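Local coordinates for protein 3-HSA hydroxylase, oxygenase (Rhodococcus sp., PDB 2RFQ) that hydroxylates the phenolic ring of the steroid intermediate 3-HSA to the catechol 3,4-DHSA during cholesterol breakdown, using reduced FMN and oxygen, at residues N93-E105 against G220-W233. Residues are numbered along the deposited sequence; the frame is centred on the assembly and turned at random.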
loop_
_atom_site.group_PDB
_atom_site.type_symbol
_atom_site.label_atom_id
_atom_site.label_comp_id
_atom_site.label_asym_id
_atom_site.label_seq_id
_atom_site.Cartn_x
_atom_site.Cartn_y
_atom_site.Cartn_z
ATOM N N ASN A 93 -30.615 17.784 14.006
ATOM C CA ASN A 93 -31.934 17.540 14.631
ATOM C C ASN A 93 -31.821 16.581 15.808
ATOM O O ASN A 93 -32.619 16.635 16.745
ATOM C CB ASN A 93 -32.965 17.092 13.585
ATOM C CG ASN A 93 -33.329 18.227 12.619
ATOM O OD1 ASN A 93 -32.939 19.381 12.832
ATOM N ND2 ASN A 93 -34.040 17.901 11.542
ATOM N N TRP A 94 -30.800 15.739 15.751
ATOM C CA TRP A 94 -30.401 14.910 16.877
ATOM C C TRP A 94 -29.767 15.809 17.962
ATOM O O TRP A 94 -30.106 15.725 19.145
ATOM C CB TRP A 94 -29.398 13.830 16.400
ATOM C CG TRP A 94 -28.873 12.915 17.491
ATOM C CD1 TRP A 94 -29.370 11.683 17.845
ATOM C CD2 TRP A 94 -27.749 13.158 18.357
ATOM N NE1 TRP A 94 -28.638 11.155 18.902
ATOM C CE2 TRP A 94 -27.630 12.032 19.217
ATOM C CE3 TRP A 94 -26.825 14.206 18.480
ATOM C CZ2 TRP A 94 -26.640 11.931 20.184
ATOM C CZ3 TRP A 94 -25.822 14.102 19.483
ATOM C CH2 TRP A 94 -25.754 12.978 20.308
ATOM N N HIS A 95 -28.836 16.662 17.554
ATOM C CA HIS A 95 -28.143 17.537 18.515
ATOM C C HIS A 95 -29.136 18.448 19.244
ATOM O O HIS A 95 -29.072 18.589 20.476
ATOM C CB HIS A 95 -27.067 18.377 17.796
ATOM C CG HIS A 95 -26.131 19.094 18.730
ATOM N ND1 HIS A 95 -25.189 19.991 18.277
ATOM C CD2 HIS A 95 -25.981 19.038 20.080
ATOM C CE1 HIS A 95 -24.497 20.465 19.304
ATOM N NE2 HIS A 95 -24.945 19.890 20.408
ATOM N N LEU A 96 -30.090 19.025 18.510
ATOM C CA LEU A 96 -31.043 19.929 19.149
ATOM C C LEU A 96 -31.918 19.231 20.195
ATOM O O LEU A 96 -32.362 19.860 21.147
ATOM C CB LEU A 96 -31.915 20.638 18.110
ATOM C CG LEU A 96 -32.771 21.790 18.652
ATOM C CD1 LEU A 96 -31.926 22.897 19.261
ATOM C CD2 LEU A 96 -33.710 22.361 17.568
ATOM N N ALA A 97 -32.173 17.937 20.010
ATOM C CA ALA A 97 -32.941 17.140 20.976
ATOM C C ALA A 97 -32.313 17.148 22.368
ATOM O O ALA A 97 -32.988 16.834 23.343
ATOM C CB ALA A 97 -33.053 15.708 20.484
ATOM N N LEU A 98 -31.013 17.468 22.429
ATOM C CA LEU A 98 -30.266 17.471 23.679
ATOM C C LEU A 98 -30.311 18.832 24.367
ATOM O O LEU A 98 -30.070 18.919 25.576
ATOM C CB LEU A 98 -28.810 17.026 23.465
ATOM C CG LEU A 98 -28.570 15.679 22.762
ATOM C CD1 LEU A 98 -27.083 15.483 22.460
ATOM C CD2 LEU A 98 -29.070 14.561 23.632
ATOM N N PHE A 99 -30.633 19.887 23.612
ATOM C CA PHE A 99 -30.771 21.218 24.195
ATOM C C PHE A 99 -32.025 21.255 25.077
ATOM O O PHE A 99 -32.874 20.350 25.030
ATOM C CB PHE A 99 -30.897 22.314 23.123
ATOM C CG PHE A 99 -29.584 22.735 22.488
ATOM C CD1 PHE A 99 -29.069 24.024 22.692
ATOM C CD2 PHE A 99 -28.905 21.866 21.624
ATOM C CE1 PHE A 99 -27.869 24.434 22.045
ATOM C CE2 PHE A 99 -27.709 22.267 20.990
ATOM C CZ PHE A 99 -27.200 23.550 21.188
ATOM N N SER A 100 -32.143 22.323 25.855
ATOM C CA SER A 100 -33.319 22.521 26.702
ATOM C C SER A 100 -34.601 22.448 25.872
ATOM O O SER A 100 -34.615 22.797 24.665
ATOM C CB SER A 100 -33.231 23.887 27.394
ATOM O OG SER A 100 -33.393 24.927 26.434
ATOM N N GLN A 101 -35.687 22.035 26.530
ATOM C CA GLN A 101 -36.993 22.026 25.904
ATOM C C GLN A 101 -37.320 23.407 25.332
ATOM O O GLN A 101 -37.914 23.522 24.250
ATOM C CB GLN A 101 -38.061 21.611 26.927
ATOM C CG GLN A 101 -39.477 21.659 26.392
ATOM C CD GLN A 101 -39.787 20.542 25.411
ATOM O OE1 GLN A 101 -39.194 19.461 25.465
ATOM N NE2 GLN A 101 -40.736 20.803 24.502
ATOM N N GLN A 102 -36.918 24.458 26.046
ATOM C CA GLN A 102 -37.234 25.821 25.618
ATOM C C GLN A 102 -36.531 26.149 24.313
ATOM O O GLN A 102 -37.117 26.772 23.432
ATOM C CB GLN A 102 -36.851 26.825 26.704
ATOM C CG GLN A 102 -37.264 28.254 26.404
ATOM C CD GLN A 102 -36.791 29.223 27.503
ATOM O OE1 GLN A 102 -36.372 28.800 28.598
ATOM N NE2 GLN A 102 -36.861 30.522 27.223
ATOM N N ALA A 103 -35.276 25.714 24.182
ATOM C CA ALA A 103 -34.527 25.923 22.930
ATOM C C ALA A 103 -35.199 25.192 21.754
ATOM O O ALA A 103 -35.349 25.746 20.661
ATOM C CB ALA A 103 -33.087 25.452 23.088
ATOM N N GLN A 104 -35.640 23.960 21.989
ATOM C CA GLN A 104 -36.359 23.214 20.935
ATOM C C GLN A 104 -37.660 23.910 20.549
ATOM O O GLN A 104 -38.003 23.974 19.380
ATOM C CB GLN A 104 -36.672 21.797 21.395
ATOM C CG GLN A 104 -35.446 20.950 21.665
ATOM C CD GLN A 104 -35.809 19.683 22.408
ATOM O OE1 GLN A 104 -36.654 18.911 21.951
ATOM N NE2 GLN A 104 -35.210 19.491 23.586
ATOM N N GLU A 105 -38.379 24.435 21.542
ATOM C CA GLU A 105 -39.583 25.207 21.284
ATOM C C GLU A 105 -39.252 26.472 20.464
ATOM O O GLU A 105 -39.970 26.820 19.523
ATOM C CB GLU A 105 -40.288 25.563 22.602
ATOM C CG GLU A 105 -41.502 26.488 22.428
ATOM C CD GLU A 105 -42.736 25.799 21.849
ATOM O OE1 GLU A 105 -42.881 24.562 21.999
ATOM O OE2 GLU A 105 -43.582 26.514 21.250
ATOM N N GLY A 220 -32.265 18.191 27.394
ATOM C CA GLY A 220 -33.268 17.657 26.441
ATOM C C GLY A 220 -33.617 16.201 26.683
ATOM O O GLY A 220 -34.662 15.722 26.221
ATOM N N LEU A 221 -32.738 15.489 27.387
ATOM C CA LEU A 221 -32.942 14.064 27.672
ATOM C C LEU A 221 -34.120 13.826 28.606
ATOM O O LEU A 221 -34.632 12.709 28.689
ATOM C CB LEU A 221 -31.689 13.441 28.292
ATOM C CG LEU A 221 -30.439 13.386 27.411
ATOM C CD1 LEU A 221 -29.322 12.780 28.227
ATOM C CD2 LEU A 221 -30.691 12.589 26.133
ATOM N N GLU A 222 -34.547 14.866 29.317
ATOM C CA GLU A 222 -35.633 14.697 30.294
ATOM C C GLU A 222 -36.925 14.306 29.574
ATOM O O GLU A 222 -37.613 13.360 29.970
ATOM C CB GLU A 222 -35.830 15.973 31.117
ATOM C CG GLU A 222 -36.924 15.836 32.165
ATOM C CD GLU A 222 -37.217 17.139 32.927
ATOM O OE1 GLU A 222 -36.659 18.209 32.573
ATOM O OE2 GLU A 222 -38.040 17.088 33.869
ATOM N N ARG A 223 -37.223 15.021 28.494
ATOM C CA ARG A 223 -38.412 14.737 27.693
ATOM C C ARG A 223 -38.109 13.873 26.468
ATOM O O ARG A 223 -38.958 13.108 26.030
ATOM C CB ARG A 223 -39.122 16.044 27.306
ATOM C CG ARG A 223 -39.683 16.790 28.516
ATOM C CD ARG A 223 -40.659 17.901 28.143
ATOM N NE ARG A 223 -41.486 17.528 26.992
ATOM C CZ ARG A 223 -42.592 18.161 26.613
ATOM N NH1 ARG A 223 -43.029 19.214 27.301
ATOM N NH2 ARG A 223 -43.268 17.728 25.551
ATOM N N ASN A 224 -36.902 13.998 25.907
ATOM C CA ASN A 224 -36.541 13.193 24.744
ATOM C C ASN A 224 -35.802 11.937 25.209
ATOM O O ASN A 224 -34.571 11.903 25.277
ATOM C CB ASN A 224 -35.721 14.016 23.741
ATOM C CG ASN A 224 -36.511 15.185 23.166
ATOM O OD1 ASN A 224 -37.709 15.069 22.911
ATOM N ND2 ASN A 224 -35.838 16.317 22.947
ATOM N N THR A 225 -36.588 10.919 25.545
ATOM C CA THR A 225 -36.086 9.744 26.264
ATOM C C THR A 225 -35.666 8.593 25.338
ATOM O O THR A 225 -35.191 7.542 25.831
ATOM C CB THR A 225 -37.153 9.213 27.274
ATOM O OG1 THR A 225 -38.311 8.820 26.531
ATOM C CG2 THR A 225 -37.544 10.308 28.278
ATOM N N ALA A 226 -35.835 8.769 24.020
ATOM C CA ALA A 226 -35.515 7.694 23.071
ATOM C C ALA A 226 -34.032 7.295 23.192
ATOM O O ALA A 226 -33.169 8.159 23.427
ATOM C CB ALA A 226 -35.839 8.090 21.645
ATOM N N PRO A 227 -33.731 5.990 23.065
ATOM C CA PRO A 227 -32.326 5.562 23.252
ATOM C C PRO A 227 -31.340 6.187 22.263
ATOM O O PRO A 227 -30.158 6.325 22.596
ATOM C CB PRO A 227 -32.383 4.031 23.104
ATOM C CG PRO A 227 -33.697 3.769 22.325
ATOM C CD PRO A 227 -34.633 4.826 22.867
ATOM N N VAL A 228 -31.798 6.590 21.081
ATOM C CA VAL A 228 -30.865 7.190 20.120
ATOM C C VAL A 228 -30.182 8.452 20.700
ATOM O O VAL A 228 -29.026 8.748 20.353
ATOM C CB VAL A 228 -31.541 7.488 18.747
ATOM C CG1 VAL A 228 -32.582 8.614 18.863
ATOM C CG2 VAL A 228 -30.485 7.836 17.693
ATOM N N TYR A 229 -30.864 9.169 21.606
ATOM C CA TYR A 229 -30.288 10.423 22.143
ATOM C C TYR A 229 -29.229 10.180 23.225
ATOM O O TYR A 229 -28.596 11.137 23.686
ATOM C CB TYR A 229 -31.379 11.418 22.606
ATOM C CG TYR A 229 -32.341 11.703 21.493
ATOM C CD1 TYR A 229 -31.890 12.295 20.299
ATOM C CD2 TYR A 229 -33.680 11.322 21.579
ATOM C CE1 TYR A 229 -32.740 12.493 19.209
ATOM C CE2 TYR A 229 -34.546 11.538 20.523
ATOM C CZ TYR A 229 -34.081 12.131 19.344
ATOM O OH TYR A 229 -34.919 12.330 18.281
ATOM N N LYS A 230 -29.016 8.913 23.600
ATOM C CA LYS A 230 -27.973 8.565 24.573
ATOM C C LYS A 230 -26.698 8.097 23.847
ATOM O O LYS A 230 -25.707 7.717 24.491
ATOM C CB LYS A 230 -28.484 7.512 25.552
ATOM C CG LYS A 230 -29.621 8.071 26.383
ATOM C CD LYS A 230 -30.152 7.066 27.385
ATOM C CE LYS A 230 -31.151 7.762 28.322
ATOM N NZ LYS A 230 -32.466 8.060 27.664
HETATM N N MSE A 231 -26.743 8.101 22.513
HETATM C CA MSE A 231 -25.553 7.733 21.731
HETATM C C MSE A 231 -24.434 8.756 21.943
HETATM O O MSE A 231 -24.715 9.936 22.059
HETATM C CB MSE A 231 -25.882 7.654 20.236
HETATM C CG MSE A 231 -26.839 6.529 19.901
HETATM SE SE MSE A 231 -25.884 4.817 19.722
HETATM C CE MSE A 231 -24.897 5.211 18.051
ATOM N N PRO A 232 -23.167 8.295 21.979
ATOM C CA PRO A 232 -22.047 9.209 22.177
ATOM C C PRO A 232 -21.796 10.106 20.970
ATOM O O PRO A 232 -21.794 9.618 19.840
ATOM C CB PRO A 232 -20.853 8.262 22.440
ATOM C CG PRO A 232 -21.198 7.009 21.742
ATOM C CD PRO A 232 -22.726 6.891 21.886
ATOM N N TRP A 233 -21.605 11.407 21.222
ATOM C CA TRP A 233 -21.253 12.355 20.159
ATOM C C TRP A 233 -20.023 11.902 19.374
ATOM O O TRP A 233 -19.961 12.119 18.152
ATOM C CB TRP A 233 -20.992 13.738 20.771
ATOM C CG TRP A 233 -20.726 14.862 19.777
ATOM C CD1 TRP A 233 -19.588 15.609 19.694
ATOM C CD2 TRP A 233 -21.629 15.399 18.784
ATOM N NE1 TRP A 233 -19.712 16.558 18.708
ATOM C CE2 TRP A 233 -20.951 16.461 18.138
ATOM C CE3 TRP A 233 -22.929 15.088 18.378
ATOM C CZ2 TRP A 233 -21.534 17.222 17.117
ATOM C CZ3 TRP A 233 -23.512 15.836 17.333
ATOM C CH2 TRP A 233 -22.810 16.897 16.724
HETATM O O HOH W 1 -36.734 18.074 25.512
#
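Leu98 and Gly220 bring the two backbones to 4.1 Å between CA atoms where the turn 96-99 meets the loop 220-226, and Gly220 N donates to Leu98 O. Glycine suits the spot because a CB would collide with Ala97 O. Beside it the amide of Asn224 spends both N-H bonds: ND2 reaches Ala97 O on a lone pair at 2.9 Å, and also Gln104 OE1, which Trp58 grips as well. The Gln101 amide lies over one face of the Arg223 guanidinium, the planes 17° apart, while its NE2 is hydrogen-bonded to Gln57. With CG turned away from the backbone N (chi1 179°), Trp94 extends its indole to 220-233, where NE1 donates almost straight (173°) to Val228 O at 2.8 Å. Tyr229 CD1 lies over one indole face, while Ala97 CB sits on a face of the tyrosine ring. At the far rim Trp94 CZ3 meets Trp233 CE3 at 3.3 Å. A leucine in place of this indole would probably leave Val228 O without its indole donor and open a gap between Tyr229 and Trp233. Trp94, His95, Tyr229 and Trp233 form an aromatic cluster in this acyl-CoA dehydrogenase-like fold, joining helix 80-96 to helix 233-266 beside Tyr120, a probable FMN-binding residue hydrogen-bonded to His95.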